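Side-chain contacts in putative isochorismatase (Streptomyces avermitilis, PDB 3KL2), which probably acts as a hydrolase of the isochorismatase-like cysteine hydrolase family, although its substrate and reaction remain unestablished: residues A[164-167]-A[168-172]; A[80-83]-A[84-88]. One frame throughout, in Å; residues are numbered along the deposited sequence.

Contact 1: A[164-167]-A[168-172]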
ATOM      1  N   CYS A 164       8.246 -15.813   3.248  1.00 23.83           N
ATOM      2  CA  CYS A 164       6.858 -15.361   3.291  1.00 23.75           C
ATOM      3  C   CYS A 164       6.344 -15.102   4.715  1.00 22.22           C
ATOM      4  O   CYS A 164       5.589 -14.164   4.930  1.00 20.77           O
ATOM      5  CB  CYS A 164       5.966 -16.410   2.595  1.00 24.25           C
ATOM      6  SG  CYS A 164       6.687 -17.064   1.016  1.00 28.44           S
ATOM      7  N   VAL A 165       6.740 -15.921   5.690  1.00 20.84           N
ATOM      8  CA  VAL A 165       6.276 -15.686   7.042  1.00 19.76           C
ATOM      9  C   VAL A 165       6.928 -14.411   7.568  1.00 20.10           C
ATOM     10  O   VAL A 165       6.264 -13.504   8.084  1.00 18.89           O
ATOM     11  CB  VAL A 165       6.551 -16.866   8.014  1.00 19.87           C
ATOM     12  CG1 VAL A 165       6.308 -16.414   9.425  1.00 17.72           C
ATOM     13  CG2 VAL A 165       5.681 -18.087   7.674  1.00 16.72           C
ATOM     14  N   GLU A 166       8.230 -14.300   7.370  1.00 19.92           N
ATOM     15  CA  GLU A 166       8.887 -13.105   7.833  1.00 20.34           C
ATOM     16  C   GLU A 166       8.399 -11.847   7.095  1.00 19.72           C
ATOM     17  O   GLU A 166       8.272 -10.792   7.708  1.00 18.63           O
ATOM     18  CB  GLU A 166      10.381 -13.251   7.750  1.00 20.89           C
ATOM     19  CG  GLU A 166      11.087 -12.406   8.777  1.00 24.87           C
ATOM     20  CD  GLU A 166      12.593 -12.528   8.722  1.00 24.43           C
ATOM     21  OE1 GLU A 166      13.077 -13.645   8.880  1.00 25.55           O
ATOM     22  OE2 GLU A 166      13.278 -11.505   8.539  1.00 27.75           O
ATOM     23  N   SER A 167       8.126 -11.952   5.792  1.00 19.08           N
ATOM     24  CA  SER A 167       7.692 -10.773   5.039  1.00 19.50           C
ATOM     25  C   SER A 167       6.327 -10.261   5.505  1.00 19.12           C
ATOM     26  O   SER A 167       6.124  -9.054   5.651  1.00 19.41           O
ATOM     27  CB  SER A 167       7.628 -11.056   3.578  1.00 19.11           C
ATOM     28  OG  SER A 167       8.913 -11.150   3.081  1.00 21.33           O
ATOM     29  N   THR A 168       5.416 -11.199   5.743  1.00 18.24           N
ATOM     30  CA  THR A 168       4.126 -10.898   6.260  1.00 17.55           C
ATOM     31  C   THR A 168       4.160 -10.305   7.673  1.00 17.92           C
ATOM     32  O   THR A 168       3.368  -9.460   7.996  1.00 19.30           O
ATOM     33  CB  THR A 168       3.312 -12.172   6.265  1.00 17.65           C
ATOM     34  OG1 THR A 168       3.227 -12.673   4.920  1.00 15.37           O
ATOM     35  CG2 THR A 168       1.877 -11.929   6.881  1.00 16.30           C
ATOM     36  N   MET A 169       5.000 -10.829   8.542  1.00 18.47           N
ATOM     37  CA  MET A 169       5.267 -10.262   9.871  1.00 18.34           C
ATOM     38  C   MET A 169       5.771  -8.811   9.773  1.00 18.25           C
ATOM     39  O   MET A 169       5.304  -7.911  10.460  1.00 17.54           O
ATOM     40  CB  MET A 169       6.346 -11.106  10.521  1.00 18.76           C
ATOM     41  CG  MET A 169       6.714 -10.743  12.009  1.00 19.53           C
ATOM     42  SD  MET A 169       8.151 -11.694  12.537  1.00 14.71           S
ATOM     43  CE  MET A 169       9.382 -11.222  11.343  1.00 14.20           C
ATOM     44  N   ARG A 170       6.732  -8.569   8.890  1.00 18.41           N
ATOM     45  CA  ARG A 170       7.285  -7.225   8.794  1.00 17.81           C
ATOM     46  C   ARG A 170       6.201  -6.211   8.406  1.00 17.33           C
ATOM     47  O   ARG A 170       5.987  -5.186   9.093  1.00 15.90           O
ATOM     48  CB  ARG A 170       8.483  -7.206   7.867  1.00 17.99           C
ATOM     49  CG  ARG A 170       9.677  -7.914   8.453  1.00 18.33           C
ATOM     50  CD  ARG A 170      10.785  -8.165   7.413  1.00 19.60           C
ATOM     51  NE  ARG A 170      11.958  -8.781   8.050  1.00 19.45           N
ATOM     52  CZ  ARG A 170      13.049  -8.127   8.439  1.00 22.40           C
ATOM     53  NH1 ARG A 170      13.195  -6.811   8.216  1.00 21.13           N
ATOM     54  NH2 ARG A 170      14.030  -8.811   9.024  1.00 23.99           N
ATOM     55  N   THR A 171       5.470  -6.533   7.353  1.00 17.13           N
ATOM     56  CA  THR A 171       4.439  -5.656   6.853  1.00 16.52           C
ATOM     57  C   THR A 171       3.290  -5.570   7.880  1.00 16.57           C
ATOM     58  O   THR A 171       2.762  -4.496   8.137  1.00 17.46           O
ATOM     59  CB  THR A 171       3.998  -6.076   5.403  1.00 16.70           C
ATOM     60  OG1 THR A 171       5.148  -6.058   4.560  1.00 14.76           O
ATOM     61  CG2 THR A 171       2.915  -5.137   4.758  1.00 13.14           C
ATOM     62  N   GLY A 172       2.915  -6.674   8.476  1.00 16.98           N
ATOM     63  CA  GLY A 172       1.909  -6.658   9.548  1.00 16.83           C
ATOM     64  C   GLY A 172       2.228  -5.641  10.615  1.00 17.56           C
ATOM     65  O   GLY A 172       1.355  -4.860  11.098  1.00 17.65           O
TER
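R170 reaches back one turn to E166, and its long side chain can be followed over that residue from root to tip. R170 CB lies 3.6 Å from E166 O, the carbonyl that also accepts R170 N, and R170 CG comes closer, to 3.3 Å. R170 CD passes E166 O at 3.6 Å, so the aliphatic part runs across the peptide of E166 before the charged end begins. The chain is extended from CG to NE, which carries the guanidinium out alongside the glutamate, the two side chains pointing the same way. There NE and NH2 both close on a single oxygen: R170 NE to E166 OE2 is 3.1 Å and R170 NH2 to E166 OE2 is 2.8 Å. Both bonds lie near the guanidinium plane, the NE bond using the anti lone pair of OE2, and the two flat groups are nearly coplanar, 27° apart. On the glutamate side CG is anti to the backbone N (chi1 -152°), and M169 CE, turned back by the bend at chi3, presses on E166 CG at 3.3 Å. At the start of the segment C164 O takes two donors from T168, the backbone N and, at 2.8 Å, the hydroxyl OG1, which also bonds T136 OG1. The guanidinium has further partners across an interface: R170 NH2 meets N162 O and R170 NH1 meets S167 OG, both of the second subunit. D201 lies close to OE2, a like charge that the arginine probably helps to offset. The whole turn belongs to helix 164-174, the helix of a beta-alpha-beta unit between strands 153-159 and 178-187; C164 and T168 lean on I31 of strand 26-31, while M169 and R170 pack on F205 of helix 191-205.

Contact 2: A[80-83]-A[84-88]; sequences ITFA and EGYGE
F82 and Y86 form the tightly packed side of this loop, while E84, G85 and G87 lie on its solvent side. Y86 CE1 comes to 3.7 Å from F82 CB and nearly as close to F82 CG, and the two rings meet obliquely, with centroids 5.7 Å apart and planes at 42°. Both rings also rest on V100 of helix 96-103, and Y86 OH reaches the carbonyl oxygen of A105. E88 fastens the polar part. Its CG lies beside its own backbone N (chi1 -56°), which brings the carboxylate back over A83: A83 N donates to E88 OE1 at 2.9 Å, meeting that oxygen from above the carboxylate plane, and A83 CB sits 3.6 Å from E88 CD. A water completes the link, donating to A83 O (2.8 Å) and to E88 OE1 while accepting from E88 N, so that A83 O serves both this water and Y86 N. E88 OE2 is held separately, in a salt bridge to R132. Without this carboxylate, with an alanine here, A83 N and R132 would probably lose their shared partner and the water one acceptor. On the loose side, E84 sets out away from the residues before it, though its CB still touches A83 C. G85 follows with phi at 95°, where any side chain would collide with the carbonyl oxygen of E84. G87 O is nevertheless tied to K149 of the third subunit. A83 to Y86 is a type II beta turn, closed by the bond from Y86 N to A83 O at 3.1 Å, with E84 and G85 at its corners; it reverses the chain in the loop that follows strand 75-78 of the parallel sheet.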
ATOM      1  N   ILE A  80      -0.592 -19.675  -2.099  1.00 18.52           N
ATOM      2  CA  ILE A  80      -0.056 -18.984  -3.266  1.00 18.32           C
ATOM      3  C   ILE A  80      -0.333 -19.880  -4.483  1.00 18.11           C
ATOM      4  O   ILE A  80      -0.164 -21.100  -4.382  1.00 18.99           O
ATOM      5  CB  ILE A  80       1.442 -18.695  -3.046  1.00 18.01           C
ATOM      6  CG1 ILE A  80       2.032 -17.870  -4.187  1.00 21.20           C
ATOM      7  CG2 ILE A  80       2.247 -19.956  -2.963  1.00 17.18           C
ATOM      8  CD1 ILE A  80       3.566 -17.779  -4.136  1.00 20.36           C
ATOM      9  N   THR A  81      -0.742 -19.311  -5.619  1.00 18.00           N
ATOM     10  CA  THR A  81      -1.013 -20.094  -6.836  1.00 17.98           C
ATOM     11  C   THR A  81      -0.642 -19.284  -8.053  1.00 17.87           C
ATOM     12  O   THR A  81      -0.651 -18.057  -7.950  1.00 19.11           O
ATOM     13  CB  THR A  81      -2.518 -20.371  -6.995  1.00 18.48           C
ATOM     14  OG1 THR A  81      -3.166 -19.121  -7.187  1.00 20.17           O
ATOM     15  CG2 THR A  81      -3.112 -21.048  -5.803  1.00 16.04           C
ATOM     16  N   PHE A  82      -0.381 -19.923  -9.202  1.00 16.31           N
ATOM     17  CA  PHE A  82      -0.062 -19.189 -10.441  1.00 16.34           C
ATOM     18  C   PHE A  82      -0.817 -19.795 -11.611  1.00 16.33           C
ATOM     19  O   PHE A  82      -0.867 -20.987 -11.732  1.00 16.24           O
ATOM     20  CB  PHE A  82       1.474 -19.133 -10.749  1.00 16.24           C
ATOM     21  CG  PHE A  82       2.289 -18.560  -9.598  1.00 17.51           C
ATOM     22  CD1 PHE A  82       2.709 -17.242  -9.614  1.00 17.66           C
ATOM     23  CD2 PHE A  82       2.554 -19.326  -8.471  1.00 17.21           C
ATOM     24  CE1 PHE A  82       3.405 -16.693  -8.544  1.00 17.12           C
ATOM     25  CE2 PHE A  82       3.275 -18.782  -7.396  1.00 19.83           C
ATOM     26  CZ  PHE A  82       3.692 -17.457  -7.442  1.00 19.37           C
ATOM     27  N   ALA A  83      -1.429 -18.962 -12.448  1.00 16.04           N
ATOM     28  CA  ALA A  83      -2.000 -19.433 -13.681  1.00 16.14           C
ATOM     29  C   ALA A  83      -0.894 -20.163 -14.441  1.00 16.27           C
ATOM     30  O   ALA A  83       0.249 -19.721 -14.449  1.00 14.81           O
ATOM     31  CB  ALA A  83      -2.559 -18.270 -14.517  1.00 15.43           C
ATOM     32  N   GLU A  84      -1.254 -21.309 -15.020  1.00 16.54           N
ATOM     33  CA  GLU A  84      -0.333 -22.165 -15.759  1.00 17.23           C
ATOM     34  C   GLU A  84       0.365 -21.386 -16.854  1.00 16.06           C
ATOM     35  O   GLU A  84      -0.275 -20.650 -17.576  1.00 15.74           O
ATOM     36  CB  GLU A  84      -1.108 -23.352 -16.390  1.00 18.65           C
ATOM     37  CG  GLU A  84      -0.285 -24.467 -17.054  1.00 21.35           C
ATOM     38  CD  GLU A  84      -1.213 -25.611 -17.506  1.00 28.83           C
ATOM     39  OE1 GLU A  84      -1.807 -26.273 -16.602  1.00 33.04           O
ATOM     40  OE2 GLU A  84      -1.389 -25.802 -18.745  1.00 28.94           O
ATOM     41  N   GLY A  85       1.665 -21.622 -16.990  1.00 15.77           N
ATOM     42  CA  GLY A  85       2.532 -20.911 -17.918  1.00 15.63           C
ATOM     43  C   GLY A  85       3.245 -19.731 -17.245  1.00 14.89           C
ATOM     44  O   GLY A  85       4.134 -19.165 -17.814  1.00 14.65           O
ATOM     45  N   TYR A  86       2.848 -19.366 -16.035  1.00 14.31           N
ATOM     46  CA  TYR A  86       3.467 -18.234 -15.301  1.00 14.83           C
ATOM     47  C   TYR A  86       3.382 -16.892 -16.029  1.00 14.12           C
ATOM     48  O   TYR A  86       4.197 -16.000 -15.808  1.00 14.36           O
ATOM     49  CB  TYR A  86       4.928 -18.563 -14.873  1.00 14.58           C
ATOM     50  CG  TYR A  86       4.974 -19.729 -13.903  1.00 15.62           C
ATOM     51  CD1 TYR A  86       4.732 -19.541 -12.557  1.00 13.10           C
ATOM     52  CD2 TYR A  86       5.210 -21.021 -14.342  1.00 15.84           C
ATOM     53  CE1 TYR A  86       4.724 -20.588 -11.688  1.00 13.38           C
ATOM     54  CE2 TYR A  86       5.209 -22.094 -13.430  1.00 16.56           C
ATOM     55  CZ  TYR A  86       4.970 -21.858 -12.116  1.00 14.86           C
ATOM     56  OH  TYR A  86       4.955 -22.904 -11.188  1.00 17.98           O
ATOM     57  N   GLY A  87       2.364 -16.725 -16.852  1.00 14.42           N
ATOM     58  CA  GLY A  87       2.225 -15.512 -17.685  1.00 14.39           C
ATOM     59  C   GLY A  87       1.811 -14.254 -16.882  1.00 14.18           C
ATOM     60  O   GLY A  87       1.776 -13.141 -17.459  1.00 13.26           O
ATOM     61  N   GLU A  88       1.523 -14.443 -15.585  1.00 12.85           N
ATOM     62  CA  GLU A  88       1.222 -13.350 -14.656  1.00 14.69           C
ATOM     63  C   GLU A  88       2.487 -12.707 -14.071  1.00 15.61           C
ATOM     64  O   GLU A  88       2.383 -11.671 -13.370  1.00 16.13           O
ATOM     65  CB  GLU A  88       0.340 -13.818 -13.452  1.00 14.13           C
ATOM     66  CG  GLU A  88      -0.990 -14.501 -13.868  1.00 14.35           C
ATOM     67  CD  GLU A  88      -1.684 -15.232 -12.725  1.00 15.43           C
ATOM     68  OE1 GLU A  88      -1.068 -16.094 -12.053  1.00 16.00           O
ATOM     69  OE2 GLU A  88      -2.875 -14.959 -12.490  1.00 15.75           O
TER
HETATM   70  O   HOH W   1       0.877 -17.026 -14.050  1.00 13.00           O

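Contact 2 comes first along the chain, in the loop between strand 75-78 and helix 96-103; contact 1 follows on helix 164-174, after strand 153-159. Those two strands flank the central strand 26-31 of one parallel sheet, so both contacts belong to the same alpha/beta domain. The centres of contact 1 and contact 2 lie about 22 Å apart. The nearest atoms of contact 1 and contact 2 are about 6 Å apart, without touching. At that nearer end I80 and C164 each pack on E32, just beyond strand 26-31. This is the region where cysteine hydrolases of this family generally place their active site. Each contact also meets a different neighbour, the second subunit for 164-172 and the third for 80-88, so both contribute to the tetramer.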